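PDB 5ZHW: D-alanyl-D-alanine carboxypeptidase from Enterococcus faecalis V583, which removes the C-terminal D-alanine from peptidoglycan-derived pentapeptides as a zinc-dependent DD-carboxypeptidase and contributes to antibiotic resistance. Local coordinates for residues E101-I106 and A133-S138; A145-A150 and P191-Y196. All coordinates share one frame; numbering follows the deposited sequence.

Contact 1. Residues E101-I106 and A133-S138. With DAL (D-alanine), chain D.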
ATOM      1  N   GLU A 101       0.159  17.158   2.146  1.00 28.38           N
ATOM      2  CA  GLU A 101       1.412  17.750   1.694  1.00 27.36           C
ATOM      3  C   GLU A 101       2.515  16.708   1.449  1.00 27.14           C
ATOM      4  O   GLU A 101       3.270  16.848   0.477  1.00 25.76           O
ATOM      5  CB  GLU A 101       1.877  18.862   2.652  1.00 28.13           C
ATOM      6  CG  GLU A 101       3.243  19.491   2.338  1.00 29.94           C
ATOM      7  CD  GLU A 101       3.343  20.172   0.963  1.00 32.36           C
ATOM      8  OE1 GLU A 101       2.305  20.505   0.359  1.00 34.50           O
ATOM      9  OE2 GLU A 101       4.489  20.394   0.492  1.00 32.91           O
ATOM     10  N   LYS A 102       2.624  15.681   2.296  1.00 24.55           N
ATOM     11  CA  LYS A 102       3.629  14.628   2.058  1.00 24.83           C
ATOM     12  C   LYS A 102       3.365  13.886   0.742  1.00 25.06           C
ATOM     13  O   LYS A 102       4.305  13.576  -0.012  1.00 24.47           O
ATOM     14  CB  LYS A 102       3.696  13.605   3.211  1.00 26.76           C
ATOM     15  CG  LYS A 102       4.778  12.525   3.086  1.00 28.22           C
ATOM     16  CD  LYS A 102       6.152  13.153   2.838  1.00 31.78           C
ATOM     17  CE  LYS A 102       7.316  12.208   3.100  1.00 35.53           C
ATOM     18  NZ  LYS A 102       8.412  12.931   3.831  1.00 37.36           N
ATOM     19  N   GLN A 103       2.092  13.604   0.472  1.00 25.52           N
ATOM     20  CA  GLN A 103       1.700  12.907  -0.754  1.00 25.53           C
ATOM     21  C   GLN A 103       2.037  13.730  -1.988  1.00 26.83           C
ATOM     22  O   GLN A 103       2.531  13.189  -2.996  1.00 26.78           O
ATOM     23  CB  GLN A 103       0.205  12.576  -0.744  1.00 25.14           C
ATOM     24  CG  GLN A 103      -0.247  11.654  -1.885  1.00 26.44           C
ATOM     25  CD  GLN A 103       0.429  10.278  -1.916  1.00 26.29           C
ATOM     26  OE1 GLN A 103       0.557   9.659  -2.971  1.00 28.65           O
ATOM     27  NE2 GLN A 103       0.823   9.793  -0.773  1.00 25.97           N
ATOM     28  N   GLN A 104       1.753  15.029  -1.903  1.00 27.48           N
ATOM     29  CA  GLN A 104       2.095  15.981  -2.941  1.00 27.93           C
ATOM     30  C   GLN A 104       3.594  15.957  -3.255  1.00 28.73           C
ATOM     31  O   GLN A 104       3.980  15.893  -4.420  1.00 28.64           O
ATOM     32  CB  GLN A 104       1.664  17.399  -2.523  1.00 30.41           C
ATOM     33  CG  GLN A 104       1.803  18.457  -3.604  1.00 31.76           C
ATOM     34  CD  GLN A 104       0.932  18.152  -4.795  1.00 35.31           C
ATOM     35  OE1 GLN A 104      -0.283  18.371  -4.766  1.00 39.65           O
ATOM     36  NE2 GLN A 104       1.537  17.586  -5.839  1.00 39.22           N
ATOM     37  N   GLU A 105       4.404  16.013  -2.219  1.00 26.50           N
ATOM     38  CA  GLU A 105       5.820  16.001  -2.371  1.00 26.47           C
ATOM     39  C   GLU A 105       6.337  14.708  -2.964  1.00 27.88           C
ATOM     40  O   GLU A 105       7.213  14.737  -3.755  1.00 24.26           O
ATOM     41  CB  GLU A 105       6.529  16.321  -1.062  1.00 28.46           C
ATOM     42  CG  GLU A 105       6.258  17.696  -0.508  1.00 28.75           C
ATOM     43  CD  GLU A 105       6.794  17.909   0.881  1.00 31.22           C
ATOM     44  OE1 GLU A 105       7.479  17.055   1.405  1.00 33.50           O
ATOM     45  OE2 GLU A 105       6.524  18.944   1.447  1.00 31.75           O
ATOM     46  N   ILE A 106       5.789  13.586  -2.554  1.00 28.73           N
ATOM     47  CA  ILE A 106       6.218  12.316  -3.076  1.00 30.74           C
ATOM     48  C   ILE A 106       5.896  12.273  -4.548  1.00 31.31           C
ATOM     49  O   ILE A 106       6.679  11.835  -5.319  1.00 30.92           O
ATOM     50  CB  ILE A 106       5.616  11.128  -2.325  1.00 32.68           C
ATOM     51  CG1 ILE A 106       6.197  11.038  -0.933  1.00 33.52           C
ATOM     52  CG2 ILE A 106       5.872   9.836  -3.061  1.00 32.60           C
ATOM     53  CD1 ILE A 106       5.589   9.950  -0.115  1.00 36.23           C
ATOM     54  N   ALA A 133      -0.199   8.229  -6.278  1.00 30.91           N
ATOM     55  CA  ALA A 133      -1.550   8.777  -6.404  1.00 30.67           C
ATOM     56  C   ALA A 133      -1.563  10.271  -6.133  1.00 32.67           C
ATOM     57  O   ALA A 133      -0.722  10.778  -5.364  1.00 32.91           O
ATOM     58  CB  ALA A 133      -2.503   8.047  -5.467  1.00 29.95           C
ATOM     59  N   VAL A 134      -2.491  10.998  -6.771  1.00 34.69           N
ATOM     60  CA  VAL A 134      -2.619  12.440  -6.483  1.00 35.75           C
ATOM     61  C   VAL A 134      -3.142  12.549  -5.061  1.00 32.00           C
ATOM     62  O   VAL A 134      -3.853  11.653  -4.616  1.00 31.28           O
ATOM     63  CB  VAL A 134      -3.504  13.258  -7.490  1.00 39.42           C
ATOM     64  CG1 VAL A 134      -2.962  13.133  -8.913  1.00 41.50           C
ATOM     65  CG2 VAL A 134      -4.964  12.850  -7.454  1.00 37.62           C
ATOM     66  N   PRO A 135      -2.742  13.602  -4.328  1.00 33.75           N
ATOM     67  CA  PRO A 135      -3.225  13.802  -2.954  1.00 33.97           C
ATOM     68  C   PRO A 135      -4.741  13.712  -2.866  1.00 32.87           C
ATOM     69  O   PRO A 135      -5.445  14.263  -3.716  1.00 33.09           O
ATOM     70  CB  PRO A 135      -2.770  15.215  -2.622  1.00 34.79           C
ATOM     71  CG  PRO A 135      -1.586  15.459  -3.495  1.00 34.24           C
ATOM     72  CD  PRO A 135      -1.699  14.578  -4.690  1.00 32.89           C
ATOM     73  N   GLY A 136      -5.223  12.980  -1.873  1.00 31.84           N
ATOM     74  CA  GLY A 136      -6.654  12.755  -1.700  1.00 32.54           C
ATOM     75  C   GLY A 136      -7.063  11.395  -2.183  1.00 31.94           C
ATOM     76  O   GLY A 136      -8.152  10.959  -1.866  1.00 30.98           O
ATOM     77  N   THR A 137      -6.187  10.719  -2.934  1.00 30.93           N
ATOM     78  CA  THR A 137      -6.499   9.420  -3.516  1.00 32.03           C
ATOM     79  C   THR A 137      -5.482   8.341  -3.180  1.00 31.61           C
ATOM     80  O   THR A 137      -5.561   7.259  -3.754  1.00 30.23           O
ATOM     81  CB  THR A 137      -6.663   9.503  -5.056  1.00 33.76           C
ATOM     82  OG1 THR A 137      -5.410   9.802  -5.689  1.00 35.07           O
ATOM     83  CG2 THR A 137      -7.686  10.563  -5.430  1.00 33.60           C
ATOM     84  N   SER A 138      -4.572   8.597  -2.224  1.00 29.04           N
ATOM     85  CA  SER A 138      -3.650   7.562  -1.778  1.00 28.55           C
ATOM     86  C   SER A 138      -4.246   6.819  -0.608  1.00 29.06           C
ATOM     87  O   SER A 138      -4.796   7.431   0.320  1.00 31.44           O
ATOM     88  CB  SER A 138      -2.308   8.156  -1.350  1.00 28.97           C
ATOM     89  OG  SER A 138      -1.441   7.147  -0.836  1.00 25.03           O
TER
HETATM   90  N   DAL D 302       2.397   4.737  -3.988  1.00 57.18           N
HETATM   91  CA  DAL D 302       0.936   4.413  -3.893  1.00 48.79           C
HETATM   92  CB  DAL D 302       0.315   4.113  -5.284  1.00 46.71           C
HETATM   93  C   DAL D 302       0.206   5.627  -3.314  1.00 39.13           C
HETATM   94  O   DAL D 302       0.550   6.716  -3.689  1.00 28.57           O
HETATM   95  OXT DAL D 302      -0.748   5.428  -2.570  1.00 44.63           O
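Gln103 reaches out from its helix into the bend of the 133-138 loop, flanked by Ala133 and Pro135 at its stem and by Ser138 at its end. With CG turned opposite the backbone N (chi1 -171°) the chain leaves the helix toward the loop, and a bend at chi2 carries the amide past the backbone carbonyl of Ala133. Gln103 CG rests 3.8 Å from Pro135 CA, while Gln103 CD packs 3.5 Å from Ser138 CB. The amide, whose two ends are probably interchanged as modelled, thus sits between the Ala133 carbonyl and the Ser138 hydroxyl, and beside the carboxylate of a bound D-alanine. Gln104, one residue on, approaches Pro135 obliquely: its OE1 comes within 3.4 Å of Pro135 CG, and its NE2 is tied back to Asp108 on the same helix.

Within the loop, Val134 to Thr137 form a type II beta turn. Gly136 takes its third position with a positive phi of 102°, where a CB would press on the preceding carbonyl oxygen. Val134 O accepts twice at the closure of this turn, from Thr137 N and, at 2.6 Å, from Thr137 OG1.

These elements build a carboxylate pocket, and Gln103, Ala133 and Ser138 are all known substrate-binding residues. Each carboxylate oxygen of the D-alanine has its own donor: Ala133 N points almost straight (173°) at O, 3.1 Å away, while Ser138 OG gives its hydrogen to OXT at 2.5 Å. Ser138 OG also accepts from His140 N, which probably steadies the hydroxyl facing the ligand. Trp131 O holds the D-alanine through a further hydrogen bond.

Contact 2. Residues A145-A150 and P191-Y196; sequences AVDINA and PWHYRY. With CU (copper (II) ion), chain C; DAL (D-alanine), chain E.
The indole of Trp192 presents its edge to Asp147, with Asp147 OD1 and the linking carbonyl O of a bound D-Ala-D-Ala near the ring plane, while CD of Pro191 lies over one face. His193 likewise meets that O at its ring edge, whereas Asp147 OD1 approaches it obliquely. The Tyr194 ring has the carbonyl oxygens of Pro191 and Trp192 at its edge. This is the metal centre of the M15 peptidase fold, laid across two antiparallel strands of the central sheet: Asp147 and His193 sit directly opposite each other as a non-hydrogen-bonded pair, both side chains on one face. Copper occupies the zinc-binding site, held by Asp147 OD1 at 1.9 Å, by His193 ND1 at 2.0 Å, by the dipeptide O and by His140. A second shell probably helps to orient these ligands, Arg98 forming a salt bridge to Asp147 OD2 and Glu139 accepting from His193 NE2.

On the face carrying Val146 and Tyr194, Ile148 crosses Tyr194 at about a right angle, CD1 meeting Tyr194 CB at 4.0 Å. Val146 and Tyr194 exchange two backbone hydrogen bonds, and Ile148 N adds a third to Trp192 O. Ala145 CB meets the imidazole obliquely, 3.5 Å from His193 NE2.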
ATOM      1  N   ALA A 145      -2.467   1.635   4.702  1.00 24.08           N
ATOM      2  CA  ALA A 145      -1.472   1.082   3.775  1.00 25.53           C
ATOM      3  C   ALA A 145      -0.065   1.286   4.330  1.00 24.84           C
ATOM      4  O   ALA A 145       0.243   2.335   4.898  1.00 24.62           O
ATOM      5  CB  ALA A 145      -1.578   1.762   2.416  1.00 26.22           C
ATOM      6  N   VAL A 146       0.772   0.278   4.153  1.00 23.83           N
ATOM      7  CA  VAL A 146       2.196   0.379   4.461  1.00 23.34           C
ATOM      8  C   VAL A 146       3.009  -0.058   3.261  1.00 24.63           C
ATOM      9  O   VAL A 146       2.623  -1.014   2.566  1.00 24.58           O
ATOM     10  CB  VAL A 146       2.603  -0.456   5.693  1.00 23.22           C
ATOM     11  CG1 VAL A 146       2.048   0.178   6.965  1.00 24.86           C
ATOM     12  CG2 VAL A 146       2.160  -1.888   5.591  1.00 23.02           C
ATOM     13  N   ASP A 147       4.103   0.670   3.002  1.00 24.69           N
ATOM     14  CA  ASP A 147       5.121   0.235   2.079  1.00 25.32           C
ATOM     15  C   ASP A 147       6.153  -0.478   2.906  1.00 25.31           C
ATOM     16  O   ASP A 147       6.731   0.098   3.826  1.00 24.67           O
ATOM     17  CB  ASP A 147       5.769   1.396   1.335  1.00 26.17           C
ATOM     18  CG  ASP A 147       4.811   2.108   0.427  1.00 24.38           C
ATOM     19  OD1 ASP A 147       3.814   1.504  -0.017  1.00 26.09           O
ATOM     20  OD2 ASP A 147       5.041   3.293   0.170  1.00 24.71           O
ATOM     21  N   ILE A 148       6.349  -1.753   2.590  1.00 26.28           N
ATOM     22  CA  ILE A 148       7.207  -2.624   3.351  1.00 26.14           C
ATOM     23  C   ILE A 148       8.422  -2.892   2.479  1.00 28.63           C
ATOM     24  O   ILE A 148       8.263  -3.255   1.304  1.00 29.88           O
ATOM     25  CB  ILE A 148       6.505  -3.932   3.696  1.00 25.96           C
ATOM     26  CG1 ILE A 148       5.286  -3.660   4.588  1.00 26.88           C
ATOM     27  CG2 ILE A 148       7.473  -4.875   4.418  1.00 27.26           C
ATOM     28  CD1 ILE A 148       4.298  -4.819   4.662  1.00 27.60           C
ATOM     29  N   ASN A 149       9.607  -2.670   3.050  1.00 29.41           N
ATOM     30  CA  ASN A 149      10.897  -2.959   2.413  1.00 29.76           C
ATOM     31  C   ASN A 149      11.635  -3.966   3.289  1.00 29.91           C
ATOM     32  O   ASN A 149      11.184  -4.306   4.381  1.00 28.65           O
ATOM     33  CB  ASN A 149      11.738  -1.677   2.287  1.00 30.85           C
ATOM     34  CG  ASN A 149      11.267  -0.746   1.173  1.00 33.52           C
ATOM     35  OD1 ASN A 149      10.517  -1.126   0.256  1.00 41.29           O
ATOM     36  ND2 ASN A 149      11.718   0.486   1.242  1.00 33.69           N
ATOM     37  N   ALA A 150      12.772  -4.450   2.794  1.00 32.13           N
ATOM     38  CA  ALA A 150      13.691  -5.279   3.588  1.00 32.95           C
ATOM     39  C   ALA A 150      14.595  -4.405   4.438  1.00 31.24           C
ATOM     40  O   ALA A 150      14.869  -3.261   4.074  1.00 33.41           O
ATOM     41  CB  ALA A 150      14.521  -6.180   2.673  1.00 33.50           C
ATOM     42  N   PRO A 191       5.418  -4.158  -5.454  1.00 31.25           N
ATOM     43  CA  PRO A 191       5.471  -5.325  -4.549  1.00 31.01           C
ATOM     44  C   PRO A 191       5.704  -4.974  -3.089  1.00 27.96           C
ATOM     45  O   PRO A 191       5.601  -5.846  -2.252  1.00 28.10           O
ATOM     46  CB  PRO A 191       6.628  -6.189  -5.112  1.00 32.00           C
ATOM     47  CG  PRO A 191       7.439  -5.255  -5.956  1.00 32.51           C
ATOM     48  CD  PRO A 191       6.515  -4.173  -6.447  1.00 31.85           C
ATOM     49  N   TRP A 192       6.019  -3.708  -2.808  1.00 28.13           N
ATOM     50  CA  TRP A 192       6.119  -3.166  -1.442  1.00 28.08           C
ATOM     51  C   TRP A 192       4.794  -2.671  -0.800  1.00 26.64           C
ATOM     52  O   TRP A 192       4.723  -2.550   0.411  1.00 26.75           O
ATOM     53  CB  TRP A 192       7.141  -2.015  -1.408  1.00 28.72           C
ATOM     54  CG  TRP A 192       6.852  -0.982  -2.425  1.00 29.46           C
ATOM     55  CD1 TRP A 192       5.950   0.010  -2.330  1.00 28.18           C
ATOM     56  CD2 TRP A 192       7.429  -0.882  -3.734  1.00 30.16           C
ATOM     57  NE1 TRP A 192       5.924   0.735  -3.484  1.00 29.53           N
ATOM     58  CE2 TRP A 192       6.827   0.207  -4.367  1.00 30.63           C
ATOM     59  CE3 TRP A 192       8.401  -1.608  -4.425  1.00 32.32           C
ATOM     60  CZ2 TRP A 192       7.172   0.606  -5.672  1.00 31.45           C
ATOM     61  CZ3 TRP A 192       8.743  -1.215  -5.721  1.00 32.34           C
ATOM     62  CH2 TRP A 192       8.128  -0.119  -6.325  1.00 31.65           C
ATOM     63  N   HIS A 193       3.761  -2.384  -1.584  1.00 26.55           N
ATOM     64  CA  HIS A 193       2.561  -1.707  -1.050  1.00 26.00           C
ATOM     65  C   HIS A 193       1.483  -2.708  -0.618  1.00 25.10           C
ATOM     66  O   HIS A 193       0.860  -3.376  -1.453  1.00 25.27           O
ATOM     67  CB  HIS A 193       2.004  -0.724  -2.066  1.00 24.93           C
ATOM     68  CG  HIS A 193       0.843   0.091  -1.570  1.00 25.42           C
ATOM     69  ND1 HIS A 193       0.927   1.448  -1.341  1.00 24.44           N
ATOM     70  CD2 HIS A 193      -0.446  -0.254  -1.317  1.00 25.29           C
ATOM     71  CE1 HIS A 193      -0.259   1.894  -0.954  1.00 25.88           C
ATOM     72  NE2 HIS A 193      -1.108   0.880  -0.933  1.00 23.92           N
ATOM     73  N   TYR A 194       1.269  -2.763   0.691  1.00 23.99           N
ATOM     74  CA  TYR A 194       0.316  -3.662   1.327  1.00 24.70           C
ATOM     75  C   TYR A 194      -0.803  -2.876   2.030  1.00 24.61           C
ATOM     76  O   TYR A 194      -0.534  -1.877   2.701  1.00 23.20           O
ATOM     77  CB  TYR A 194       1.057  -4.640   2.263  1.00 23.69           C
ATOM     78  CG  TYR A 194       1.611  -5.739   1.420  1.00 25.21           C
ATOM     79  CD1 TYR A 194       2.788  -5.565   0.667  1.00 26.84           C
ATOM     80  CD2 TYR A 194       0.898  -6.908   1.249  1.00 25.65           C
ATOM     81  CE1 TYR A 194       3.244  -6.566  -0.186  1.00 26.37           C
ATOM     82  CE2 TYR A 194       1.341  -7.899   0.401  1.00 27.75           C
ATOM     83  CZ  TYR A 194       2.512  -7.737  -0.313  1.00 27.20           C
ATOM     84  OH  TYR A 194       2.889  -8.778  -1.133  1.00 27.15           O
ATOM     85  N   ARG A 195      -2.042  -3.342   1.839  1.00 23.35           N
ATOM     86  CA  ARG A 195      -3.246  -2.674   2.311  1.00 23.76           C
ATOM     87  C   ARG A 195      -3.965  -3.580   3.285  1.00 24.11           C
ATOM     88  O   ARG A 195      -4.179  -4.755   2.965  1.00 24.89           O
ATOM     89  CB  ARG A 195      -4.133  -2.359   1.114  1.00 24.94           C
ATOM     90  CG  ARG A 195      -5.602  -2.071   1.400  1.00 25.59           C
ATOM     91  CD  ARG A 195      -5.813  -0.873   2.293  1.00 26.08           C
ATOM     92  NE  ARG A 195      -7.188  -0.875   2.752  1.00 26.36           N
ATOM     93  CZ  ARG A 195      -8.234  -0.342   2.117  1.00 25.49           C
ATOM     94  NH1 ARG A 195      -8.097   0.293   0.972  1.00 24.15           N
ATOM     95  NH2 ARG A 195      -9.451  -0.450   2.664  1.00 27.19           N
ATOM     96  N   TYR A 196      -4.323  -3.050   4.463  1.00 22.88           N
ATOM     97  CA  TYR A 196      -5.152  -3.793   5.417  1.00 25.00           C
ATOM     98  C   TYR A 196      -6.635  -3.776   4.976  1.00 25.30           C
ATOM     99  O   TYR A 196      -7.232  -2.706   4.809  1.00 23.38           O
ATOM    100  CB  TYR A 196      -5.060  -3.243   6.841  1.00 24.35           C
ATOM    101  CG  TYR A 196      -5.845  -4.103   7.824  1.00 25.94           C
ATOM    102  CD1 TYR A 196      -5.311  -5.299   8.316  1.00 26.57           C
ATOM    103  CD2 TYR A 196      -7.121  -3.735   8.241  1.00 26.82           C
ATOM    104  CE1 TYR A 196      -6.020  -6.095   9.190  1.00 27.26           C
ATOM    105  CE2 TYR A 196      -7.844  -4.525   9.113  1.00 27.85           C
ATOM    106  CZ  TYR A 196      -7.287  -5.703   9.586  1.00 28.05           C
ATOM    107  OH  TYR A 196      -7.988  -6.481  10.453  1.00 28.85           O
TER
HETATM  108 CU    CU C 301       2.527   2.571  -0.968  1.00 27.27          CU
HETATM  109  N   DAL E 303       4.928   6.017  -3.321  1.00 57.65           N
HETATM  110  CA  DAL E 303       4.835   4.574  -3.643  1.00 58.32           C
HETATM  111  CB  DAL E 303       5.312   4.245  -5.070  1.00 58.37           C
HETATM  112  C   DAL E 303       3.410   4.030  -3.398  1.00 53.37           C
HETATM  113  O   DAL E 303       3.281   3.018  -2.716  1.00 42.16           O

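The two contacts follow one another along the chain, contact 1 closing before contact 2 opens, and their centres lie 16 Å apart with nearest atoms about 5 Å apart. Contact 1 joins helix 100-116 to the loop after helix 121-129; contact 2 pairs the two middle strands, 145-150 and 193-196, of the four-stranded antiparallel sheet. The chain between Ser138 and Ala145 supplies His140, which binds the metal with the ligands of contact 2. The two D-alanines are placed as the halves of a D-Ala-D-Ala dipeptide: contact 1 holds the C-terminal residue by its carboxylate, and the copper of contact 2 binds the carbonyl oxygen of the linking peptide, the bond this carboxypeptidase cleaves.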